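Local coordinates for Non-structural protein 5 (Modoc virus, PDB 2WA2) that probably methylates the viral RNA cap at the guanine N7 and ribose 2'-O positions, with bound S-adenosylmethionine as methyl donor, at residues A72-R77 and I217-S222; C190-N195 and E228-S233; M34-R39 and R248-R253; S168-V173 and C199-A204. The protein carries 4 engineered substitutions. All coordinates share one frame; numbering follows the deposited sequence.

Contact 1: A72-R77 and I217-S222; sequences AWIDER and IRVPLS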
loop_
_atom_site.group_PDB
_atom_site.type_symbol
_atom_site.label_atom_id
_atom_site.label_comp_id
_atom_site.label_asym_id
_atom_site.label_seq_id
_atom_site.Cartn_x
_atom_site.Cartn_y
_atom_site.Cartn_z
ATOM N N ALA A 72 -5.126 -9.644 -3.104
ATOM C CA ALA A 72 -6.269 -10.575 -3.249
ATOM C C ALA A 72 -7.297 -10.380 -2.130
ATOM O O ALA A 72 -8.512 -10.377 -2.383
ATOM C CB ALA A 72 -5.783 -12.067 -3.326
ATOM N N TRP A 73 -6.794 -10.202 -0.901
ATOM C CA TRP A 73 -7.623 -9.923 0.253
ATOM C C TRP A 73 -8.417 -8.641 0.079
ATOM O O TRP A 73 -9.633 -8.639 0.282
ATOM C CB TRP A 73 -6.788 -9.867 1.538
ATOM C CG TRP A 73 -7.626 -9.834 2.805
ATOM C CD1 TRP A 73 -8.004 -10.918 3.567
ATOM C CD2 TRP A 73 -8.202 -8.676 3.435
ATOM N NE1 TRP A 73 -8.762 -10.492 4.639
ATOM C CE2 TRP A 73 -8.907 -9.129 4.579
ATOM C CE3 TRP A 73 -8.195 -7.297 3.145
ATOM C CZ2 TRP A 73 -9.592 -8.252 5.442
ATOM C CZ3 TRP A 73 -8.867 -6.421 4.013
ATOM C CH2 TRP A 73 -9.568 -6.914 5.150
ATOM N N ILE A 74 -7.736 -7.549 -0.271
ATOM C CA ILE A 74 -8.389 -6.268 -0.528
ATOM C C ILE A 74 -9.429 -6.391 -1.660
ATOM O O ILE A 74 -10.521 -5.808 -1.579
ATOM C CB ILE A 74 -7.360 -5.182 -0.889
ATOM C CG1 ILE A 74 -6.386 -4.954 0.295
ATOM C CG2 ILE A 74 -8.070 -3.876 -1.388
ATOM C CD1 ILE A 74 -5.202 -4.067 -0.049
ATOM N N ASP A 75 -9.078 -7.144 -2.705
ATOM C CA ASP A 75 -9.952 -7.271 -3.881
ATOM C C ASP A 75 -11.230 -8.007 -3.507
ATOM O O ASP A 75 -12.328 -7.574 -3.877
ATOM C CB ASP A 75 -9.232 -7.997 -5.012
ATOM C CG ASP A 75 -10.064 -8.090 -6.277
ATOM O OD1 ASP A 75 -10.953 -7.232 -6.497
ATOM O OD2 ASP A 75 -9.815 -9.035 -7.051
ATOM N N GLU A 76 -11.074 -9.102 -2.766
ATOM C CA GLU A 76 -12.198 -9.946 -2.346
ATOM C C GLU A 76 -13.095 -9.244 -1.345
ATOM O O GLU A 76 -14.273 -9.568 -1.236
ATOM C CB GLU A 76 -11.692 -11.288 -1.783
ATOM C CG GLU A 76 -11.569 -12.396 -2.858
ATOM C CD GLU A 76 -10.229 -13.142 -2.865
ATOM O OE1 GLU A 76 -9.818 -13.691 -1.813
ATOM O OE2 GLU A 76 -9.596 -13.200 -3.948
ATOM N N ARG A 77 -12.548 -8.284 -0.610
ATOM C CA ARG A 77 -13.347 -7.483 0.316
ATOM C C ARG A 77 -14.086 -6.348 -0.387
ATOM O O ARG A 77 -14.856 -5.635 0.256
ATOM C CB ARG A 77 -12.477 -6.891 1.428
ATOM C CG ARG A 77 -11.764 -7.916 2.279
ATOM C CD ARG A 77 -12.688 -8.547 3.308
ATOM N NE ARG A 77 -12.329 -9.917 3.692
ATOM C CZ ARG A 77 -11.581 -10.760 2.979
ATOM N NH1 ARG A 77 -11.065 -10.414 1.802
ATOM N NH2 ARG A 77 -11.355 -11.974 3.453
ATOM N N ILE A 217 -7.819 1.061 5.138
ATOM C CA ILE A 217 -8.061 -0.259 5.736
ATOM C C ILE A 217 -6.767 -0.975 6.119
ATOM O O ILE A 217 -5.706 -0.740 5.516
ATOM C CB ILE A 217 -8.937 -1.174 4.818
ATOM C CG1 ILE A 217 -8.212 -1.456 3.486
ATOM C CG2 ILE A 217 -10.354 -0.550 4.620
ATOM C CD1 ILE A 217 -8.870 -2.492 2.552
ATOM N N ARG A 218 -6.879 -1.834 7.136
ATOM C CA ARG A 218 -5.781 -2.688 7.564
ATOM C C ARG A 218 -6.027 -4.102 7.037
ATOM O O ARG A 218 -7.070 -4.694 7.300
ATOM C CB ARG A 218 -5.707 -2.699 9.106
ATOM C CG ARG A 218 -4.781 -3.762 9.690
ATOM C CD ARG A 218 -3.319 -3.313 9.462
ATOM N NE ARG A 218 -2.391 -4.179 10.184
ATOM C CZ ARG A 218 -1.088 -3.966 10.290
ATOM N NH1 ARG A 218 -0.519 -2.940 9.646
ATOM N NH2 ARG A 218 -0.363 -4.800 11.009
ATOM N N VAL A 219 -5.068 -4.640 6.293
ATOM C CA VAL A 219 -5.139 -6.027 5.851
ATOM C C VAL A 219 -4.603 -6.900 7.004
ATOM O O VAL A 219 -3.499 -6.662 7.497
ATOM C CB VAL A 219 -4.314 -6.212 4.564
ATOM C CG1 VAL A 219 -4.498 -7.595 4.010
ATOM C CG2 VAL A 219 -4.722 -5.143 3.529
ATOM N N PRO A 220 -5.398 -7.869 7.477
ATOM C CA PRO A 220 -4.999 -8.719 8.615
ATOM C C PRO A 220 -3.806 -9.627 8.332
ATOM O O PRO A 220 -3.205 -10.170 9.270
ATOM C CB PRO A 220 -6.266 -9.545 8.914
ATOM C CG PRO A 220 -7.057 -9.498 7.658
ATOM C CD PRO A 220 -6.773 -8.157 7.026
ATOM N N LEU A 221 -3.494 -9.796 7.049
ATOM C CA LEU A 221 -2.267 -10.447 6.594
ATOM C C LEU A 221 -0.997 -9.619 6.822
ATOM O O LEU A 221 0.111 -10.161 6.781
ATOM C CB LEU A 221 -2.372 -10.784 5.107
ATOM C CG LEU A 221 -3.407 -11.846 4.714
ATOM C CD1 LEU A 221 -3.678 -11.786 3.236
ATOM C CD2 LEU A 221 -2.841 -13.177 5.007
ATOM N N SER A 222 -1.133 -8.302 7.000
ATOM C CA SER A 222 0.063 -7.494 7.309
ATOM C C SER A 222 0.658 -7.943 8.637
ATOM O O SER A 222 -0.078 -8.222 9.587
ATOM C CB SER A 222 -0.272 -6.011 7.405
ATOM O OG SER A 222 -0.624 -5.485 6.145
#

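Contact 2: C190-N195 and E228-S233; sequences CVKVLN and EMYFVS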
loop_
_atom_site.group_PDB
_atom_site.type_symbol
_atom_site.label_atom_id
_atom_site.label_comp_id
_atom_site.label_asym_id
_atom_site.label_seq_id
_atom_site.Cartn_x
_atom_site.Cartn_y
_atom_site.Cartn_z
ATOM N N CYS A 190 -5.766 1.711 -4.966
ATOM C CA CYS A 190 -5.382 0.975 -3.775
ATOM C C CYS A 190 -3.931 1.340 -3.584
ATOM O O CYS A 190 -3.102 0.972 -4.400
ATOM C CB CYS A 190 -5.568 -0.534 -3.967
ATOM S SG CYS A 190 -4.967 -1.529 -2.642
ATOM N N VAL A 191 -3.668 2.070 -2.502
ATOM C CA VAL A 191 -2.391 2.748 -2.276
ATOM C C VAL A 191 -1.866 2.387 -0.871
ATOM O O VAL A 191 -2.545 2.641 0.133
ATOM C CB VAL A 191 -2.540 4.284 -2.391
ATOM C CG1 VAL A 191 -1.203 4.948 -2.120
ATOM C CG2 VAL A 191 -3.093 4.685 -3.837
ATOM N N LYS A 192 -0.656 1.824 -0.810
ATOM C CA LYS A 192 0.012 1.630 0.484
ATOM C C LYS A 192 0.266 2.946 1.236
ATOM O O LYS A 192 0.771 3.926 0.662
ATOM C CB LYS A 192 1.322 0.864 0.309
ATOM C CG LYS A 192 1.942 0.419 1.644
ATOM C CD LYS A 192 3.218 -0.426 1.426
ATOM C CE LYS A 192 3.967 -0.542 2.732
ATOM N NZ LYS A 192 5.032 -1.608 2.654
ATOM N N VAL A 193 -0.076 2.950 2.530
ATOM C CA VAL A 193 0.222 4.071 3.415
ATOM C C VAL A 193 1.117 3.507 4.515
ATOM O O VAL A 193 0.646 2.900 5.464
ATOM C CB VAL A 193 -1.062 4.730 4.003
ATOM C CG1 VAL A 193 -0.716 5.981 4.825
ATOM C CG2 VAL A 193 -2.056 5.105 2.871
ATOM N N LEU A 194 2.428 3.677 4.350
ATOM C CA LEU A 194 3.394 3.002 5.230
ATOM C C LEU A 194 3.246 3.452 6.676
ATOM O O LEU A 194 3.252 2.635 7.581
ATOM C CB LEU A 194 4.818 3.347 4.762
ATOM C CG LEU A 194 5.940 2.834 5.674
ATOM C CD1 LEU A 194 5.918 1.313 5.697
ATOM C CD2 LEU A 194 7.275 3.416 5.138
ATOM N N ASN A 195 3.166 4.772 6.873
ATOM C CA ASN A 195 2.982 5.339 8.207
ATOM C C ASN A 195 1.719 6.175 8.168
ATOM O O ASN A 195 1.782 7.351 7.754
ATOM C CB ASN A 195 4.179 6.236 8.576
ATOM C CG ASN A 195 3.984 7.012 9.885
ATOM O OD1 ASN A 195 2.876 7.098 10.429
ATOM N ND2 ASN A 195 5.075 7.583 10.401
ATOM N N GLU A 228 1.467 -0.522 8.228
ATOM C CA GLU A 228 0.942 -0.231 6.856
ATOM C C GLU A 228 -0.570 -0.393 6.789
ATOM O O GLU A 228 -1.149 -1.339 7.328
ATOM C CB GLU A 228 1.589 -1.102 5.759
ATOM C CG GLU A 228 1.174 -2.577 5.876
ATOM C CD GLU A 228 2.028 -3.520 5.049
ATOM O OE1 GLU A 228 3.052 -3.064 4.508
ATOM O OE2 GLU A 228 1.676 -4.722 4.959
ATOM N N MET A 229 -1.203 0.576 6.158
ATOM C CA MET A 229 -2.628 0.471 5.828
ATOM C C MET A 229 -2.821 0.861 4.354
ATOM O O MET A 229 -1.888 1.356 3.695
ATOM C CB MET A 229 -3.445 1.337 6.790
ATOM C CG MET A 229 -3.365 0.806 8.228
ATOM S SD MET A 229 -4.141 1.895 9.438
ATOM C CE MET A 229 -5.903 1.723 8.999
ATOM N N TYR A 230 -4.007 0.599 3.809
ATOM C CA TYR A 230 -4.218 0.757 2.376
ATOM C C TYR A 230 -5.328 1.741 2.090
ATOM O O TYR A 230 -6.439 1.580 2.586
ATOM C CB TYR A 230 -4.437 -0.574 1.675
ATOM C CG TYR A 230 -3.122 -1.318 1.573
ATOM C CD1 TYR A 230 -2.305 -1.157 0.448
ATOM C CD2 TYR A 230 -2.679 -2.129 2.616
ATOM C CE1 TYR A 230 -1.075 -1.819 0.353
ATOM C CE2 TYR A 230 -1.428 -2.789 2.536
ATOM C CZ TYR A 230 -0.645 -2.614 1.396
ATOM O OH TYR A 230 0.597 -3.222 1.309
ATOM N N PHE A 231 -5.012 2.779 1.330
ATOM C CA PHE A 231 -6.007 3.786 0.991
ATOM C C PHE A 231 -6.688 3.262 -0.264
ATOM O O PHE A 231 -6.038 3.111 -1.317
ATOM C CB PHE A 231 -5.348 5.163 0.764
ATOM C CG PHE A 231 -6.304 6.249 0.332
ATOM C CD1 PHE A 231 -7.347 6.665 1.169
ATOM C CD2 PHE A 231 -6.141 6.892 -0.907
ATOM C CE1 PHE A 231 -8.236 7.683 0.774
ATOM C CE2 PHE A 231 -7.028 7.926 -1.316
ATOM C CZ PHE A 231 -8.084 8.308 -0.485
ATOM N N VAL A 232 -7.996 2.990 -0.142
ATOM C CA VAL A 232 -8.724 2.228 -1.154
ATOM C C VAL A 232 -10.024 2.952 -1.593
ATOM O O VAL A 232 -10.637 3.699 -0.813
ATOM C CB VAL A 232 -9.027 0.762 -0.676
ATOM C CG1 VAL A 232 -7.739 -0.085 -0.394
ATOM C CG2 VAL A 232 -9.930 0.761 0.573
ATOM N N SER A 233 -10.416 2.751 -2.847
ATOM C CA SER A 233 -11.589 3.407 -3.397
ATOM C C SER A 233 -12.897 2.714 -2.997
ATOM O O SER A 233 -13.921 3.379 -2.949
ATOM C CB SER A 233 -11.496 3.485 -4.933
ATOM O OG SER A 233 -11.131 2.236 -5.460
#

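Contact 3: M34-R39 and R248-R253; sequences MAYRRR and RQLLKR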
loop_
_atom_site.group_PDB
_atom_site.type_symbol
_atom_site.label_atom_id
_atom_site.label_comp_id
_atom_site.label_asym_id
_atom_site.label_seq_id
_atom_site.Cartn_x
_atom_site.Cartn_y
_atom_site.Cartn_z
ATOM N N MET A 34 10.805 -11.286 16.028
ATOM C CA MET A 34 10.332 -12.376 15.159
ATOM C C MET A 34 9.037 -13.014 15.679
ATOM O O MET A 34 8.126 -13.290 14.897
ATOM C CB MET A 34 11.450 -13.409 14.885
ATOM C CG MET A 34 12.597 -12.871 13.972
ATOM S SD MET A 34 11.989 -12.436 12.315
ATOM C CE MET A 34 12.939 -11.016 11.804
ATOM N N ALA A 35 8.953 -13.238 16.990
ATOM C CA ALA A 35 7.739 -13.741 17.640
ATOM C C ALA A 35 6.606 -12.711 17.538
ATOM O O ALA A 35 5.472 -13.059 17.249
ATOM C CB ALA A 35 8.015 -14.052 19.104
ATOM N N TYR A 36 6.913 -11.438 17.794
ATOM C CA TYR A 36 5.865 -10.414 17.806
ATOM C C TYR A 36 5.192 -10.252 16.431
ATOM O O TYR A 36 3.956 -10.123 16.316
ATOM C CB TYR A 36 6.419 -9.050 18.262
ATOM C CG TYR A 36 5.425 -7.917 18.025
ATOM C CD1 TYR A 36 4.218 -7.900 18.682
ATOM C CD2 TYR A 36 5.716 -6.870 17.149
ATOM C CE1 TYR A 36 3.301 -6.885 18.469
ATOM C CE2 TYR A 36 4.817 -5.835 16.933
ATOM C CZ TYR A 36 3.606 -5.856 17.599
ATOM O OH TYR A 36 2.679 -4.878 17.444
ATOM N N ARG A 37 6.015 -10.252 15.392
ATOM C CA ARG A 37 5.552 -9.828 14.089
ATOM C C ARG A 37 4.492 -10.734 13.474
ATOM O O ARG A 37 3.699 -10.252 12.693
ATOM C CB ARG A 37 6.724 -9.620 13.133
ATOM C CG ARG A 37 7.218 -10.894 12.511
ATOM C CD ARG A 37 8.634 -10.753 12.128
ATOM N NE ARG A 37 8.821 -10.393 10.740
ATOM C CZ ARG A 37 9.397 -11.190 9.844
ATOM N NH1 ARG A 37 9.810 -12.414 10.186
ATOM N NH2 ARG A 37 9.555 -10.772 8.603
ATOM N N ARG A 38 4.515 -12.029 13.815
ATOM C CA ARG A 38 3.545 -13.027 13.327
ATOM C C ARG A 38 2.373 -13.315 14.270
ATOM O O ARG A 38 1.480 -14.076 13.907
ATOM C CB ARG A 38 4.256 -14.367 13.041
ATOM C CG ARG A 38 5.101 -14.847 14.221
ATOM C CD ARG A 38 5.160 -16.367 14.410
ATOM N NE ARG A 38 5.436 -16.652 15.828
ATOM C CZ ARG A 38 6.601 -17.101 16.313
ATOM N NH1 ARG A 38 7.616 -17.374 15.491
ATOM N NH2 ARG A 38 6.751 -17.299 17.626
ATOM N N ARG A 39 2.378 -12.737 15.468
ATOM C CA ARG A 39 1.355 -13.012 16.483
ATOM C C ARG A 39 -0.052 -12.640 16.003
ATOM O O ARG A 39 -0.353 -11.469 15.776
ATOM C CB ARG A 39 1.705 -12.287 17.790
ATOM C CG ARG A 39 1.120 -12.898 19.063
ATOM C CD ARG A 39 1.713 -12.203 20.311
ATOM N NE ARG A 39 3.119 -12.579 20.535
ATOM C CZ ARG A 39 4.035 -11.810 21.133
ATOM N NH1 ARG A 39 3.719 -10.595 21.586
ATOM N NH2 ARG A 39 5.287 -12.255 21.275
ATOM N N ARG A 248 -3.971 0.516 18.645
ATOM C CA ARG A 248 -4.348 -0.153 19.896
ATOM C C ARG A 248 -4.258 -1.677 19.750
ATOM O O ARG A 248 -3.772 -2.352 20.637
ATOM C CB ARG A 248 -5.724 0.344 20.382
ATOM C CG ARG A 248 -5.653 1.826 20.787
ATOM C CD ARG A 248 -6.586 2.196 21.967
ATOM N NE ARG A 248 -6.673 3.644 22.184
ATOM C CZ ARG A 248 -6.064 4.317 23.170
ATOM N NH1 ARG A 248 -5.304 3.698 24.074
ATOM N NH2 ARG A 248 -6.218 5.632 23.246
ATOM N N GLN A 249 -4.658 -2.213 18.601
ATOM C CA GLN A 249 -4.515 -3.638 18.340
ATOM C C GLN A 249 -3.059 -4.112 18.362
ATOM O O GLN A 249 -2.748 -5.127 18.979
ATOM C CB GLN A 249 -5.150 -3.977 16.997
ATOM C CG GLN A 249 -5.001 -5.421 16.592
ATOM C CD GLN A 249 -5.181 -5.585 15.091
ATOM O OE1 GLN A 249 -4.526 -4.904 14.287
ATOM N NE2 GLN A 249 -6.073 -6.464 14.709
ATOM N N LEU A 250 -2.190 -3.393 17.647
ATOM C CA LEU A 250 -0.778 -3.762 17.557
ATOM C C LEU A 250 -0.073 -3.625 18.906
ATOM O O LEU A 250 0.789 -4.415 19.210
ATOM C CB LEU A 250 -0.054 -2.938 16.484
ATOM C CG LEU A 250 -0.560 -3.138 15.043
ATOM C CD1 LEU A 250 0.301 -2.321 14.120
ATOM C CD2 LEU A 250 -0.528 -4.650 14.677
ATOM N N LEU A 251 -0.455 -2.632 19.703
ATOM C CA LEU A 251 0.091 -2.483 21.073
ATOM C C LEU A 251 -0.339 -3.607 22.001
ATOM O O LEU A 251 0.497 -4.161 22.706
ATOM C CB LEU A 251 -0.306 -1.144 21.688
ATOM C CG LEU A 251 0.364 0.062 21.030
ATOM C CD1 LEU A 251 -0.301 1.363 21.505
ATOM C CD2 LEU A 251 1.853 0.065 21.358
ATOM N N LYS A 252 -1.636 -3.927 22.001
ATOM C CA LYS A 252 -2.166 -5.073 22.775
ATOM C C LYS A 252 -1.430 -6.347 22.379
ATOM O O LYS A 252 -1.087 -7.142 23.213
ATOM C CB LYS A 252 -3.678 -5.258 22.534
ATOM C CG LYS A 252 -4.271 -6.522 23.172
ATOM C CD LYS A 252 -5.670 -6.877 22.603
ATOM C CE LYS A 252 -6.477 -7.774 23.579
ATOM N NZ LYS A 252 -7.420 -6.941 24.452
ATOM N N ARG A 253 -1.193 -6.552 21.088
ATOM C CA ARG A 253 -0.481 -7.753 20.672
ATOM C C ARG A 253 0.946 -7.820 21.204
ATOM O O ARG A 253 1.528 -8.902 21.316
ATOM C CB ARG A 253 -0.493 -7.908 19.158
ATOM C CG ARG A 253 -1.850 -8.324 18.627
ATOM C CD ARG A 253 -1.863 -8.428 17.116
ATOM N NE ARG A 253 -3.201 -8.753 16.636
ATOM C CZ ARG A 253 -3.497 -8.961 15.363
ATOM N NH1 ARG A 253 -2.559 -8.858 14.421
ATOM N NH2 ARG A 253 -4.737 -9.267 15.026
#

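Contact 4: S168-V173 and C199-A204; sequences SRTLTV and CDVLEA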
loop_
_atom_site.group_PDB
_atom_site.type_symbol
_atom_site.label_atom_id
_atom_site.label_comp_id
_atom_site.label_asym_id
_atom_site.label_seq_id
_atom_site.Cartn_x
_atom_site.Cartn_y
_atom_site.Cartn_z
ATOM N N SER A 168 7.688 10.987 5.834
ATOM C CA SER A 168 8.106 11.768 4.657
ATOM C C SER A 168 7.905 10.988 3.369
ATOM O O SER A 168 7.398 11.527 2.377
ATOM C CB SER A 168 9.595 12.167 4.791
ATOM O OG SER A 168 9.664 13.224 5.719
ATOM N N ARG A 169 8.296 9.711 3.373
ATOM C CA ARG A 169 8.101 8.884 2.185
ATOM C C ARG A 169 6.629 8.659 1.884
ATOM O O ARG A 169 6.225 8.628 0.720
ATOM C CB ARG A 169 8.765 7.519 2.353
ATOM C CG ARG A 169 10.244 7.608 2.604
ATOM C CD ARG A 169 10.753 6.257 2.943
ATOM N NE ARG A 169 12.199 6.308 3.108
ATOM C CZ ARG A 169 12.959 5.276 3.459
ATOM N NH1 ARG A 169 12.436 4.065 3.667
ATOM N NH2 ARG A 169 14.266 5.466 3.590
ATOM N N THR A 170 5.830 8.496 2.942
ATOM C CA THR A 170 4.387 8.315 2.788
ATOM C C THR A 170 3.760 9.542 2.139
ATOM O O THR A 170 2.974 9.415 1.211
ATOM C CB THR A 170 3.728 8.009 4.137
ATOM O OG1 THR A 170 4.276 6.776 4.636
ATOM C CG2 THR A 170 2.185 7.805 3.968
ATOM N N LEU A 171 4.120 10.720 2.650
ATOM C CA LEU A 171 3.637 11.986 2.092
ATOM C C LEU A 171 3.976 12.134 0.632
ATOM O O LEU A 171 3.139 12.578 -0.160
ATOM C CB LEU A 171 4.159 13.169 2.896
ATOM C CG LEU A 171 3.529 13.422 4.258
ATOM C CD1 LEU A 171 4.086 14.708 4.798
ATOM C CD2 LEU A 171 1.942 13.461 4.208
ATOM N N THR A 172 5.208 11.772 0.266
ATOM C CA THR A 172 5.612 11.813 -1.122
ATOM C C THR A 172 4.742 10.943 -2.011
ATOM O O THR A 172 4.315 11.385 -3.064
ATOM C CB THR A 172 7.107 11.412 -1.275
ATOM O OG1 THR A 172 7.897 12.406 -0.621
ATOM C CG2 THR A 172 7.503 11.348 -2.747
ATOM N N VAL A 173 4.494 9.708 -1.590
ATOM C CA VAL A 173 3.592 8.797 -2.330
ATOM C C VAL A 173 2.183 9.388 -2.477
ATOM O O VAL A 173 1.629 9.413 -3.578
ATOM C CB VAL A 173 3.527 7.410 -1.671
ATOM C CG1 VAL A 173 2.442 6.522 -2.281
ATOM C CG2 VAL A 173 4.893 6.714 -1.770
ATOM N N CYS A 199 0.643 12.821 12.015
ATOM C CA CYS A 199 -0.357 13.860 11.835
ATOM C C CYS A 199 -0.403 14.414 10.412
ATOM O O CYS A 199 -1.493 14.556 9.873
ATOM C CB CYS A 199 -0.232 14.997 12.854
ATOM S SG CYS A 199 -1.617 16.189 12.609
ATOM N N ASP A 200 0.752 14.729 9.807
ATOM C CA ASP A 200 0.753 15.240 8.427
ATOM C C ASP A 200 0.132 14.261 7.432
ATOM O O ASP A 200 -0.586 14.660 6.496
ATOM C CB ASP A 200 2.148 15.690 7.940
ATOM C CG ASP A 200 3.226 14.646 8.143
ATOM O OD1 ASP A 200 2.922 13.468 8.463
ATOM O OD2 ASP A 200 4.421 15.013 7.962
ATOM N N VAL A 201 0.402 12.981 7.645
ATOM C CA VAL A 201 -0.149 11.960 6.787
ATOM C C VAL A 201 -1.661 11.879 6.977
ATOM O O VAL A 201 -2.390 11.769 6.003
ATOM C CB VAL A 201 0.492 10.560 7.012
ATOM C CG1 VAL A 201 -0.276 9.498 6.179
ATOM C CG2 VAL A 201 1.976 10.578 6.603
ATOM N N LEU A 202 -2.122 11.887 8.226
ATOM C CA LEU A 202 -3.567 11.825 8.488
ATOM C C LEU A 202 -4.308 12.961 7.791
ATOM O O LEU A 202 -5.325 12.729 7.109
ATOM C CB LEU A 202 -3.859 11.814 10.002
ATOM C CG LEU A 202 -3.687 10.517 10.787
ATOM C CD1 LEU A 202 -3.681 10.831 12.306
ATOM C CD2 LEU A 202 -4.756 9.519 10.437
ATOM N N GLU A 203 -3.782 14.179 7.917
ATOM C CA GLU A 203 -4.377 15.342 7.222
ATOM C C GLU A 203 -4.354 15.209 5.696
ATOM O O GLU A 203 -5.335 15.548 5.020
ATOM C CB GLU A 203 -3.736 16.629 7.677
ATOM C CG GLU A 203 -4.060 16.880 9.134
ATOM C CD GLU A 203 -3.682 18.255 9.624
ATOM O OE1 GLU A 203 -2.774 18.899 9.027
ATOM O OE2 GLU A 203 -4.291 18.679 10.638
ATOM N N ALA A 204 -3.240 14.691 5.162
ATOM C CA ALA A 204 -3.151 14.354 3.745
ATOM C C ALA A 204 -4.201 13.338 3.306
ATOM O O ALA A 204 -4.811 13.521 2.274
ATOM C CB ALA A 204 -1.741 13.867 3.407
#

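Contact 1: A72-R77 and I217-S222
Ile74, on the last turns of helix 66-76, faces Val219 with 7.2 Å between their CA atoms. The facing chain leaves strand 215-217 at Ile217 and folds into a type I turn from Val219 to Ser222, closed by Ser222 N to Val219 O. Trp73 carries most of the contact. With its CG anti to the backbone N (chi1 -169°), the indole reaches out to the turn and lays one face on Val219 and Pro220. Pro220 CD sits 3.5 Å from the centroid of the six-membered ring, 22° off its normal, a CH-pi contact; it comes within 3.2 Å of Trp73 CZ2. Val219 CG1 lies over the same face near the rim, 3.8 Å from Trp73 CE3, while Ile217 CD1 meets the ring at its edge. The two branches of Val219 divide the work, CG2 crossing Ile74 CG1 at 3.6 Å. Arg77 folds back over the opposite indole face, its NH1 weakly bonded to the Trp73 carbonyl. No hydrogen bond joins the segments, so the turn is held to the methyltransferase helix by shape and dispersion, with the indole sandwiched between an apolar turn and an arginine.

Contact 2: C190-N195 and E228-S233
Val191 and Phe231 form a hydrogen-bonded pair between antiparallel strands 188-193 and 229-232, adjacent strands of the Rossmann-like methyltransferase sheet, toward its 215-217 edge. Phe231 N reaches Val191 O at 2.7 Å, and the reverse bond, Val191 N to Phe231 O, is 2.8 Å long. Val193 and Met229 repeat the pattern, with Val193 N to Met229 O at 2.7 Å and Met229 N to Val193 O at 3.0 Å. Val191, Val193, Met229 and Phe231 share one sheet face, where Val193 CG2 packs on Phe231 CB at 3.9 Å. Cys190, Lys192, Tyr230 and Val232 occupy the other. There the Tyr230 ring slants across Lys192, CE1 lying 3.6 Å from Lys192 CB, and Cys190 SG makes an oblique sulfur-aromatic contact with the same ring. The extended Lys192 chain carries NZ beyond the tyrosine to a salt bridge with Glu228 OE1 (3.1 Å) whose hydrogen bond is weak; NZ also bonds Gly157 O. Lys70, Asp155, Lys192 and Glu228 are consistent with the K-D-K-E tetrad of flavivirus 2'-O-methyltransferases, and the Lys192 side chain lies about 6 Å from bound S-adenosylmethionine. Farther out, Glu228 OE2 is hydrogen-bonded to Ser222 OG and salt-bridged to Lys70 NZ, and Tyr230 OH is hydrogen-bonded to Asp155 OD1.

Contact 3: M34-R39 and R248-R253
Tyr36 of helix 30-38 and Arg39 just after it reach the last modelled helix, 239-254, in a polar contact of side chains with backbone carbonyls, its centre about 20 Å from the centre of the chain. Within these segments the axes come no closer than 10.7 Å, at 138°, so side chains do the bridging. Tyr36 stretches across until OH donates to Leu250 O at 2.6 Å; the hydroxyl stands above the carbonyl plane. The tyrosine also turns its ring edge to the neighbouring backbone, CE1 lying 3.7 Å from Arg253 C. Arg39 bends at its third torsion (-72°), which brings NH1 to Arg253 O at 2.8 Å. That bond lies in both the carbonyl and the guanidinium planes, with an N-H...O angle of 153°. Arg253 O is close to the helix C-terminus, whose partial negative charge would probably strengthen the pull on the guanidinium. Coming the other way, the extended Arg253 chain passes Arg39 O, with CD 3.7 Å from it, and bonds Asn224 OD1 through NH1. Asn224 ND2 in turn holds the carbonyls of Tyr36 and Arg39, tying in the loop before strand 229-232, while Trp21 of helix 14-27 packs on Leu250 and gives Tyr36 OH a weak bond.

Contact 4: S168-V173 and C199-A204
Leu171 and Val201 bring their CA atoms to 6.0 Å where segments 168-173 and 199-204 run side by side, nearly parallel at 17°, their axes 9.5 Å apart at closest approach. Leu171 is the larger contributor. A first torsion of -74° swings its isobutyl group toward the second helix, where the two methyls diverge. CD2 settles among the backbone and side chains of one turn, 3.6 Å from Val201 CA, 3.7 Å from Val201 CG2 and 3.8 Å from Ala204 CB. CD1 goes the other way, to the carboxylate of Asp200, where the model puts it 3.2 Å from OD2. This is a methyl against an acid oxygen, a packing contact on the solvent side of the interface; the exact placement of the carboxylate is less certain, and the closeness of that approach with it. In the Rossmann-like fold these helices belong to successive beta-alpha-beta crossovers, one leading into strand 188-193 and the other leaving it, and both pack on the sheet face that carries Val191 and Val193. Deeper in, Thr170 and Val201 meet at about a right angle and both touch Val193. Thr170 presents its methyl, CG2, to Val201 CG1 at 3.7 Å, with CG2 of the same valine almost as near. Its OG1 bonds Glu166 O one turn earlier in its own helix and also the backbone N of Asn195, beyond the strand.

Contact 2 is the buried centre. The other three are partly buried: contacts 1 and 4 lie on opposite sides of the chain's centre, and contact 3 is the most peripheral. Contact 2 rests on backbone hydrogen bonds, contacts 1 and 4 on apolar packing without a bond across, and contact 3 on side chains gripping helix carbonyls. Contacts 1 and 2 meet through Ile74 CD1 against Cys190 SG and through the backbone bond of Ile217 O with Tyr230 N (2.8 Å). Strand 188-193 of contact 2 lies in the chain between the helices of contact 4, and Thr170 CG2 packs on Val193 CG1. Contact 3 touches contact 1 where Arg218 NH2 packs on Leu250 CD2, and it closes the chain loop within which the other three are nested.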